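Local coordinates for ABC transporter, periplasmic substrate-binding protein (Vibrio cholerae O1 biovar eltor, PDB 1TWY) that probably serves as the periplasmic receptor of an ABC transporter, capturing phosphate and delivering it to the membrane permease, at residues Y124-G129 with Q142-V147. Numbering follows the deposited sequence.
Sequences YGIYKG and QKIAVV
Tyr-127 and Val-146, whose CA atoms lie 6.6 Å apart, mark where the end of helix 120-128 crosses strand 145-149 in this alpha/beta fold of the periplasmic binding protein superfamily, an example of a helix packed on a strand by apolar contact plus one hydrogen bond between the two segments. The axes of the short segments 124-128 and 145-147 run almost perpendicular (95°) and approach to 9.1 Å. Just beyond, Gly-129 ends the helix in a Schellman motif, its positive phi ending the helical run while its N bonds to Ile-126 O and, weakly, to Gly-125 O. Side chains of Ile-144 and Val-146 both start toward the helix. CD1 of Ile-144 meets CG1 of Ile-126 at 3.8 Å, the two side chains crossing at about a right angle, and Val-201 of the neighbouring strand 200-205 touches both isoleucines. The branches of Val-146 divide the work: CG2 lies 3.9 Å from CG2 of Ile-126, whereas CG1, anti to the backbone N (chi1 -179°), reaches over one face of the Tyr-127 ring. This is a CH-pi contact, 3.5 Å from CG1 to the ring centroid and displaced toward the CD2-CE2 rim. Phe-159 adds an edge-to-face partner to the same ring. At its far end, the phenol steps past Val-146 to the next residue: Tyr-127 OH donates to Val-147 O at 2.7 Å, tilted 20° from the carbonyl plane.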
loop_
_atom_site.group_PDB
_atom_site.type_symbol
_atom_site.label_atom_id
_atom_site.label_comp_id
_atom_site.label_asym_id
_atom_site.label_seq_id
_atom_site.Cartn_x
_atom_site.Cartn_y
_atom_site.Cartn_z
ATOM N N TYR A 124 8.595 -5.188 -14.456
ATOM C CA TYR A 124 8.581 -3.868 -15.056
ATOM C C TYR A 124 8.346 -3.934 -16.549
ATOM O O TYR A 124 7.503 -3.227 -17.135
ATOM C CB TYR A 124 9.919 -3.156 -14.734
ATOM C CG TYR A 124 10.074 -1.816 -15.435
ATOM C CD1 TYR A 124 9.591 -0.633 -14.854
ATOM C CD2 TYR A 124 10.687 -1.693 -16.703
ATOM C CE1 TYR A 124 9.734 0.600 -15.421
ATOM C CE2 TYR A 124 10.805 -0.506 -17.266
ATOM C CZ TYR A 124 10.296 0.698 -16.657
ATOM O OH TYR A 124 10.455 1.943 -17.289
ATOM N N GLY A 125 9.151 -4.760 -17.208
ATOM C CA GLY A 125 8.909 -4.981 -18.613
ATOM C C GLY A 125 7.587 -5.442 -19.111
ATOM O O GLY A 125 7.025 -4.946 -20.137
ATOM N N ILE A 126 6.961 -6.304 -18.290
ATOM C CA ILE A 126 5.594 -6.689 -18.605
ATOM C C ILE A 126 4.565 -5.536 -18.493
ATOM O O ILE A 126 3.807 -5.240 -19.400
ATOM C CB ILE A 126 5.204 -7.868 -17.643
ATOM C CG1 ILE A 126 5.917 -9.159 -18.065
ATOM C CG2 ILE A 126 3.650 -8.085 -17.623
ATOM C CD1 ILE A 126 5.913 -10.212 -17.051
ATOM N N TYR A 127 4.638 -4.785 -17.400
ATOM C CA TYR A 127 3.736 -3.645 -17.188
ATOM C C TYR A 127 3.992 -2.512 -18.150
ATOM O O TYR A 127 3.080 -1.795 -18.482
ATOM C CB TYR A 127 3.668 -3.205 -15.696
ATOM C CG TYR A 127 2.629 -4.050 -14.991
ATOM C CD1 TYR A 127 2.909 -5.316 -14.552
ATOM C CD2 TYR A 127 1.394 -3.550 -14.767
ATOM C CE1 TYR A 127 1.935 -6.126 -13.991
ATOM C CE2 TYR A 127 0.414 -4.338 -14.128
ATOM C CZ TYR A 127 0.661 -5.558 -13.783
ATOM O OH TYR A 127 -0.317 -6.417 -13.210
ATOM N N LYS A 128 5.230 -2.419 -18.705
ATOM C CA LYS A 128 5.501 -1.414 -19.705
ATOM C C LYS A 128 5.056 -1.790 -21.084
ATOM O O LYS A 128 5.007 -0.908 -21.923
ATOM C CB LYS A 128 6.995 -1.124 -19.830
ATOM C CG LYS A 128 7.552 -0.269 -18.760
ATOM C CD LYS A 128 7.293 1.212 -18.923
ATOM C CE LYS A 128 8.201 1.894 -19.984
ATOM N NZ LYS A 128 7.455 3.025 -20.598
ATOM N N GLY A 129 4.768 -3.028 -21.331
ATOM C CA GLY A 129 4.363 -3.544 -22.584
ATOM C C GLY A 129 5.592 -3.940 -23.433
ATOM O O GLY A 129 5.405 -4.303 -24.610
ATOM N N GLN A 142 2.145 -17.668 -24.938
ATOM C CA GLN A 142 0.825 -17.072 -24.833
ATOM C C GLN A 142 1.019 -15.587 -24.475
ATOM O O GLN A 142 1.827 -15.273 -23.659
ATOM C CB GLN A 142 0.052 -17.777 -23.745
ATOM C CG GLN A 142 -1.331 -17.189 -23.482
ATOM C CD GLN A 142 -2.111 -17.907 -22.349
ATOM O OE1 GLN A 142 -1.527 -18.428 -21.408
ATOM N NE2 GLN A 142 -3.379 -17.998 -22.523
ATOM N N LYS A 143 0.282 -14.750 -25.174
ATOM C CA LYS A 143 0.242 -13.323 -25.018
ATOM C C LYS A 143 -0.208 -13.010 -23.592
ATOM O O LYS A 143 -1.240 -13.544 -23.081
ATOM C CB LYS A 143 -0.652 -12.636 -26.022
ATOM C CG LYS A 143 -0.640 -11.114 -25.993
ATOM C CD LYS A 143 -1.418 -10.505 -27.174
ATOM C CE LYS A 143 -1.421 -8.981 -27.059
ATOM N NZ LYS A 143 -0.083 -8.387 -26.655
ATOM N N ILE A 144 0.556 -12.129 -22.973
ATOM C CA ILE A 144 0.216 -11.626 -21.603
ATOM C C ILE A 144 -0.979 -10.673 -21.583
ATOM O O ILE A 144 -1.076 -9.724 -22.380
ATOM C CB ILE A 144 1.469 -11.009 -20.931
ATOM C CG1 ILE A 144 2.593 -12.017 -20.828
ATOM C CG2 ILE A 144 0.988 -10.518 -19.527
ATOM C CD1 ILE A 144 3.816 -11.413 -20.368
ATOM N N ALA A 145 -1.944 -10.906 -20.680
ATOM C CA ALA A 145 -2.988 -9.843 -20.426
ATOM C C ALA A 145 -2.564 -9.178 -19.084
ATOM O O ALA A 145 -2.473 -9.878 -18.049
ATOM C CB ALA A 145 -4.401 -10.394 -20.302
ATOM N N VAL A 146 -2.173 -7.947 -19.149
ATOM C CA VAL A 146 -1.722 -7.186 -17.965
ATOM C C VAL A 146 -2.947 -6.599 -17.381
ATOM O O VAL A 146 -3.642 -5.906 -18.000
ATOM C CB VAL A 146 -0.845 -6.030 -18.434
ATOM C CG1 VAL A 146 -0.310 -5.198 -17.268
ATOM C CG2 VAL A 146 0.361 -6.599 -19.178
ATOM N N VAL A 147 -3.158 -6.781 -16.080
ATOM C CA VAL A 147 -4.300 -6.266 -15.324
ATOM C C VAL A 147 -3.805 -5.327 -14.218
ATOM O O VAL A 147 -2.835 -5.585 -13.523
ATOM C CB VAL A 147 -5.102 -7.351 -14.757
ATOM C CG1 VAL A 147 -6.484 -6.715 -14.285
ATOM C CG2 VAL A 147 -5.303 -8.483 -15.692
#